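Local coordinates for hypothetical protein NE0471 (Nitrosomonas europaea, PDB 2AUW) that is of unknown function, though it has been proposed to bind DNA and carries a DUF2442 domain, at residues 56-61 / 65-70; 44-49 / 71-76. One frame throughout, in Å; residues are numbered along the deposited sequence. Where two conformers were deposited one is given.

Contact 1 (56-61 / 65-70)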
loop_
_atom_site.group_PDB
_atom_site.type_symbol
_atom_site.label_atom_id
_atom_site.label_comp_id
_atom_site.label_asym_id
_atom_site.label_seq_id
_atom_site.Cartn_x
_atom_site.Cartn_y
_atom_site.Cartn_z
ATOM N N ALA B 56 -2.859 -22.556 30.293
ATOM C CA ALA B 56 -3.541 -23.441 29.344
ATOM C C ALA B 56 -4.750 -22.824 28.643
ATOM O O ALA B 56 -5.213 -23.361 27.633
ATOM C CB ALA B 56 -3.971 -24.744 30.071
ATOM N N ARG B 57 -5.267 -21.732 29.188
ATOM C CA ARG B 57 -6.457 -21.088 28.632
ATOM C C ARG B 57 -6.158 -19.952 27.638
ATOM O O ARG B 57 -7.020 -19.112 27.387
ATOM C CB ARG B 57 -7.381 -20.601 29.755
ATOM C CG ARG B 57 -7.846 -21.725 30.694
ATOM C CD ARG B 57 -8.959 -21.248 31.621
ATOM N NE ARG B 57 -8.443 -20.734 32.893
ATOM C CZ ARG B 57 -8.344 -21.445 34.018
ATOM N NH1 ARG B 57 -7.850 -20.876 35.114
ATOM N NH2 ARG B 57 -8.734 -22.721 34.055
ATOM N N VAL B 58 -4.931 -19.932 27.103
ATOM C CA VAL B 58 -4.541 -19.019 25.996
ATOM C C VAL B 58 -5.475 -19.166 24.770
ATOM O O VAL B 58 -5.871 -20.299 24.376
ATOM C CB VAL B 58 -3.077 -19.255 25.536
ATOM C CG1 VAL B 58 -2.947 -20.578 24.801
ATOM C CG2 VAL B 58 -2.555 -18.097 24.651
ATOM N N HIS B 59 -5.814 -18.026 24.168
ATOM C CA HIS B 59 -6.639 -18.031 22.952
ATOM C C HIS B 59 -6.390 -16.733 22.186
ATOM O O HIS B 59 -5.653 -15.865 22.656
ATOM C CB HIS B 59 -8.112 -18.090 23.362
ATOM C CG HIS B 59 -8.485 -17.046 24.372
ATOM N ND1 HIS B 59 -8.306 -17.228 25.729
ATOM C CD2 HIS B 59 -8.974 -15.797 24.223
ATOM C CE1 HIS B 59 -8.700 -16.143 26.371
ATOM N NE2 HIS B 59 -9.122 -15.264 25.479
ATOM N N ILE B 60 -7.001 -16.594 21.012
ATOM C CA ILE B 60 -6.892 -15.327 20.262
ATOM C C ILE B 60 -7.989 -14.379 20.748
ATOM O O ILE B 60 -9.153 -14.771 20.716
ATOM C CB ILE B 60 -7.023 -15.555 18.741
ATOM C CG1 ILE B 60 -5.942 -16.508 18.224
ATOM C CG2 ILE B 60 -7.040 -14.206 17.977
ATOM C CD1 ILE B 60 -6.095 -16.888 16.764
ATOM N N ALA B 61 -7.634 -13.159 21.206
ATOM C CA ALA B 61 -8.625 -12.165 21.713
ATOM C C ALA B 61 -9.721 -11.829 20.689
ATOM O O ALA B 61 -9.417 -11.596 19.512
ATOM C CB ALA B 61 -7.947 -10.858 22.177
ATOM N N GLY B 65 -7.437 -9.435 18.587
ATOM C CA GLY B 65 -6.542 -10.324 17.817
ATOM C C GLY B 65 -5.227 -10.703 18.498
ATOM O O GLY B 65 -4.432 -11.470 17.939
ATOM N N SER B 66 -4.999 -10.167 19.686
ATOM C CA SER B 66 -3.792 -10.482 20.422
ATOM C C SER B 66 -3.836 -11.903 20.989
ATOM O O SER B 66 -4.836 -12.634 20.854
ATOM C CB SER B 66 -3.513 -9.432 21.514
ATOM O OG SER B 66 -4.333 -9.611 22.649
ATOM N N VAL B 67 -2.717 -12.306 21.569
ATOM C CA VAL B 67 -2.630 -13.544 22.319
ATOM C C VAL B 67 -3.119 -13.215 23.712
ATOM O O VAL B 67 -2.607 -12.317 24.353
ATOM C CB VAL B 67 -1.178 -14.086 22.320
ATOM C CG1 VAL B 67 -1.003 -15.228 23.347
ATOM C CG2 VAL B 67 -0.773 -14.565 20.937
ATOM N N GLU B 68 -4.144 -13.921 24.183
ATOM C CA GLU B 68 -4.822 -13.521 25.393
ATOM C C GLU B 68 -5.055 -14.700 26.336
ATOM O O GLU B 68 -5.218 -15.836 25.894
ATOM C CB GLU B 68 -6.163 -12.857 25.042
ATOM C CG GLU B 68 -7.025 -12.561 26.269
ATOM C CD GLU B 68 -8.284 -11.851 25.877
ATOM O OE1 GLU B 68 -8.245 -10.603 25.808
ATOM O OE2 GLU B 68 -9.297 -12.545 25.631
ATOM N N TRP B 69 -5.048 -14.406 27.631
ATOM C CA TRP B 69 -5.404 -15.370 28.670
ATOM C C TRP B 69 -6.568 -14.727 29.397
ATOM O O TRP B 69 -7.668 -15.268 29.390
ATOM C CB TRP B 69 -4.253 -15.654 29.647
ATOM C CG TRP B 69 -3.125 -16.471 29.072
ATOM C CD1 TRP B 69 -2.950 -17.810 29.171
ATOM C CD2 TRP B 69 -2.016 -15.972 28.309
ATOM N NE1 TRP B 69 -1.786 -18.191 28.542
ATOM C CE2 TRP B 69 -1.211 -17.074 27.975
ATOM C CE3 TRP B 69 -1.625 -14.686 27.884
ATOM C CZ2 TRP B 69 -0.037 -16.942 27.236
ATOM C CZ3 TRP B 69 -0.468 -14.560 27.114
ATOM C CH2 TRP B 69 0.321 -15.671 26.817
ATOM N N PHE B 70 -6.330 -13.558 29.985
ATOM C CA PHE B 70 -7.415 -12.767 30.584
ATOM C C PHE B 70 -7.755 -11.486 29.815
ATOM O O PHE B 70 -8.926 -11.209 29.571
ATOM C CB PHE B 70 -7.144 -12.464 32.069
ATOM C CG PHE B 70 -6.813 -13.680 32.890
ATOM C CD1 PHE B 70 -5.509 -13.909 33.319
ATOM C CD2 PHE B 70 -7.812 -14.597 33.242
ATOM C CE1 PHE B 70 -5.191 -15.036 34.076
ATOM C CE2 PHE B 70 -7.513 -15.733 34.007
ATOM C CZ PHE B 70 -6.194 -15.955 34.425
#

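Contact 2 (44-49 / 71-76)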
loop_
_atom_site.group_PDB
_atom_site.type_symbol
_atom_site.label_atom_id
_atom_site.label_comp_id
_atom_site.label_asym_id
_atom_site.label_seq_id
_atom_site.Cartn_x
_atom_site.Cartn_y
_atom_site.Cartn_z
ATOM N N PRO B 44 4.526 -7.855 36.898
ATOM C CA PRO B 44 3.742 -8.330 38.073
ATOM C C PRO B 44 2.236 -8.596 37.819
ATOM O O PRO B 44 1.673 -9.559 38.353
ATOM C CB PRO B 44 3.953 -7.216 39.109
ATOM C CG PRO B 44 5.357 -6.690 38.783
ATOM C CD PRO B 44 5.401 -6.707 37.247
ATOM N N ASP B 45 1.608 -7.762 37.011
ATOM C CA ASP B 45 0.205 -7.922 36.626
ATOM C C ASP B 45 -0.083 -9.254 35.913
ATOM O O ASP B 45 -1.219 -9.733 35.931
ATOM C CB ASP B 45 -0.202 -6.765 35.719
ATOM C CG ASP B 45 -0.559 -5.505 36.480
ATOM O OD1 ASP B 45 -0.345 -5.419 37.715
ATOM O OD2 ASP B 45 -1.068 -4.578 35.821
ATOM N N LEU B 46 0.939 -9.866 35.305
ATOM C CA LEU B 46 0.743 -11.138 34.590
ATOM C C LEU B 46 0.960 -12.416 35.407
ATOM O O LEU B 46 0.869 -13.524 34.858
ATOM C CB LEU B 46 1.590 -11.164 33.295
ATOM C CG LEU B 46 1.222 -10.049 32.309
ATOM C CD1 LEU B 46 2.011 -10.157 31.008
ATOM C CD2 LEU B 46 -0.272 -10.029 32.027
ATOM N N ALA B 47 1.229 -12.261 36.708
ATOM C CA ALA B 47 1.538 -13.388 37.589
ATOM C C ALA B 47 0.488 -14.513 37.602
ATOM O O ALA B 47 0.850 -15.676 37.609
ATOM C CB ALA B 47 1.839 -12.903 39.013
ATOM N N PRO B 48 -0.811 -14.167 37.595
ATOM C CA PRO B 48 -1.829 -15.242 37.542
ATOM C C PRO B 48 -1.704 -16.190 36.351
ATOM O O PRO B 48 -2.112 -17.349 36.451
ATOM C CB PRO B 48 -3.145 -14.473 37.465
ATOM C CG PRO B 48 -2.864 -13.176 38.123
ATOM C CD PRO B 48 -1.443 -12.838 37.676
ATOM N N ILE B 49 -1.118 -15.713 35.246
ATOM C CA ILE B 49 -0.909 -16.555 34.058
ATOM C C ILE B 49 0.146 -17.627 34.279
ATOM O O ILE B 49 0.165 -18.644 33.578
ATOM C CB ILE B 49 -0.656 -15.696 32.767
ATOM C CG1 ILE B 49 -1.870 -14.797 32.520
ATOM C CG2 ILE B 49 -0.458 -16.610 31.557
ATOM C CD1 ILE B 49 -1.628 -13.571 31.681
ATOM N N ASP B 71 -6.741 -10.709 29.426
ATOM C CA ASP B 71 -6.979 -9.410 28.791
ATOM C C ASP B 71 -5.871 -8.967 27.822
ATOM O O ASP B 71 -4.885 -8.335 28.242
ATOM C CB ASP B 71 -7.193 -8.320 29.849
ATOM C CG ASP B 71 -7.567 -6.980 29.239
ATOM O OD1 ASP B 71 -8.080 -6.946 28.092
ATOM O OD2 ASP B 71 -7.340 -5.952 29.904
ATOM N N THR B 72 -6.060 -9.286 26.539
ATOM C CA THR B 72 -5.203 -8.790 25.455
ATOM C C THR B 72 -3.717 -8.601 25.874
ATOM O O THR B 72 -3.135 -7.531 25.676
ATOM C CB THR B 72 -5.753 -7.445 24.912
ATOM O OG1 THR B 72 -5.859 -6.511 25.996
ATOM C CG2 THR B 72 -7.125 -7.630 24.274
ATOM N N GLU B 73 -3.110 -9.633 26.442
ATOM C CA GLU B 73 -1.789 -9.468 27.065
ATOM C C GLU B 73 -0.670 -9.189 26.065
ATOM O O GLU B 73 0.127 -8.258 26.282
ATOM C CB GLU B 73 -1.421 -10.650 27.963
ATOM C CG GLU B 73 -2.212 -10.692 29.282
ATOM C CD GLU B 73 -3.584 -11.351 29.140
ATOM O OE1 GLU B 73 -4.267 -11.536 30.162
ATOM O OE2 GLU B 73 -3.970 -11.680 28.001
ATOM N N PHE B 74 -0.587 -9.977 24.989
ATOM C CA PHE B 74 0.524 -9.757 24.026
ATOM C C PHE B 74 0.062 -9.527 22.598
ATOM O O PHE B 74 -0.578 -10.407 22.026
ATOM C CB PHE B 74 1.486 -10.930 24.017
ATOM C CG PHE B 74 2.043 -11.280 25.362
ATOM C CD1 PHE B 74 1.998 -12.587 25.813
ATOM C CD2 PHE B 74 2.634 -10.310 26.159
ATOM C CE1 PHE B 74 2.520 -12.935 27.055
ATOM C CE2 PHE B 74 3.160 -10.640 27.416
ATOM C CZ PHE B 74 3.108 -11.954 27.862
ATOM N N GLY B 75 0.441 -8.381 22.018
ATOM C CA GLY B 75 0.149 -8.083 20.603
ATOM C C GLY B 75 0.694 -9.170 19.685
ATOM O O GLY B 75 1.794 -9.694 19.922
ATOM N N ARG B 76 -0.075 -9.542 18.651
ATOM C CA ARG B 76 0.375 -10.639 17.764
ATOM C C ARG B 76 1.716 -10.300 17.102
ATOM O O ARG B 76 2.557 -11.173 16.935
ATOM C CB ARG B 76 -0.694 -11.030 16.716
ATOM C CG ARG B 76 -0.943 -9.974 15.671
ATOM C CD ARG B 76 -1.985 -10.461 14.713
ATOM N NE ARG B 76 -1.809 -9.980 13.335
ATOM C CZ ARG B 76 -2.159 -8.767 12.899
ATOM N NH1 ARG B 76 -1.974 -8.438 11.614
ATOM N NH2 ARG B 76 -2.669 -7.875 13.743
#

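Contact 1 (56-61 / 65-70)
The imidazole of His59 lies with one face over the backbone of Glu68, whose carbonyl O sits 3.4 Å from the ring plane and offset toward its rim. Two carbonyls approach the ring's edge, Trp69 O near CE1 and Arg57 O in the ring plane, where it accepts a bond from ND1 (ND1 to Arg57 O, 2.8 Å). At the other nitrogen, NE2 donates over 2.7 Å to the anti lone pair of Glu68 OE2, which lies somewhat out of the imidazole plane; ring and carboxylate planes are turned 73° apart. Both ring nitrogens are thus engaged as donors, which fixes the ring's rotation and is consistent with a protonated, positively charged imidazolium. The first torsion contributes: with chi1 at 51°, CG sits between the backbone N and the carbonyl carbon, folding the ring back over the neighbouring strand. The second flat group, the indole of Trp69, has Val58 over one face, a CH-pi contact in which CB lies 3.9 Å from the centroid of the five-membered ring. Strands 59-60 and 67-68 form a short antiparallel beta hairpin. His59 and Glu68 are its hydrogen-bonded pair, exchanging two backbone bonds, and Ile60 and Val67 the non-hydrogen-bonded one. Toward the turn, Ala61 N donates to Ser66 O, and Gly65 N closes on Ala61 O from above the carbonyl plane. On the face of Ile60 and Val67, Val58 CG2 packs 3.5 Å from Val67 CG1, and these side chains rest against strand 11-16, with Val58 and Val67 also touching Leu22 of strand 21-26.

Contact 2 (44-49 / 71-76)
The side chains of Leu46 and Glu73 run past one another, pointing oppositely, so that Leu46 CD2 comes to rest 3.4 Å from Glu73 CG and meets the aliphatic part of the acidic side chain, not its carboxylate. The other branch of the leucine, CD1, crosses toward Phe74 and reaches the far end of its ring, lying 3.8 Å from CZ and equally near CE2, in an oblique approach. One leucine therefore spans two consecutive residues of 71-76, a methyl for each. Ile49 and Glu73 extend to meet each other: Ile49 CD1 stands 3.7 Å from Glu73 OE1 and almost as near CG, placing a methyl over one face of the carboxylate, while Asp71 N reaches OE1 from the other.

Both apolar partners meet Glu73 at CG; the bend beyond it, chi2 84°, turns the carboxylate back toward the backbone of its own loop. There OE1 accepts from Asp71 N over 2.7 Å, on a nearly straight bond (168° at the hydrogen). Phe70 N also donates to OE1, and Trp69 N to OE2. Three backbone amides thus grip one carboxylate, an arrangement likely to stabilise its negative charge, and it ties together the loop leading from strand 67-68 to helix 76-86, with Gly75 at that helix's N-cap position. Across from it, 44-49 follows helix 37-42 and begins with a 3-10 segment at 44-46; Ala47 N bonds back to Pro44 O, and Ile49 N to Leu46 O. Glu73 CB lies over the centre of one face of the Phe74 ring. Leu40 of helix 37-42 touches Leu46, Ile49 and Phe74 alike, while Trp82 meets the Phe74 ring edge-to-face.

How the contacts relate
Both contacts are partly buried and lie on the same side of the chain's centre, with contact 1 nested inside the chain loop that contact 2 closes. Contact 1 joins neighbouring strands mainly through polar bonds, its apolar side chains turned to the larger sheet; contact 2 brings distant loops together by packing methyls on an aromatic ring and a glutamate side chain, and buries far less surface, 151 Å² against 524 Å². They meet where 71-76 runs on beside 65-70: Val67 N probably donates to Phe74 O over 2.9 Å, and the Trp69 and Phe74 rings meet nearly at right angles. Glu68 OE1, in turn, accepts from Thr72 N, linking the hairpin's carboxylate to 71-76.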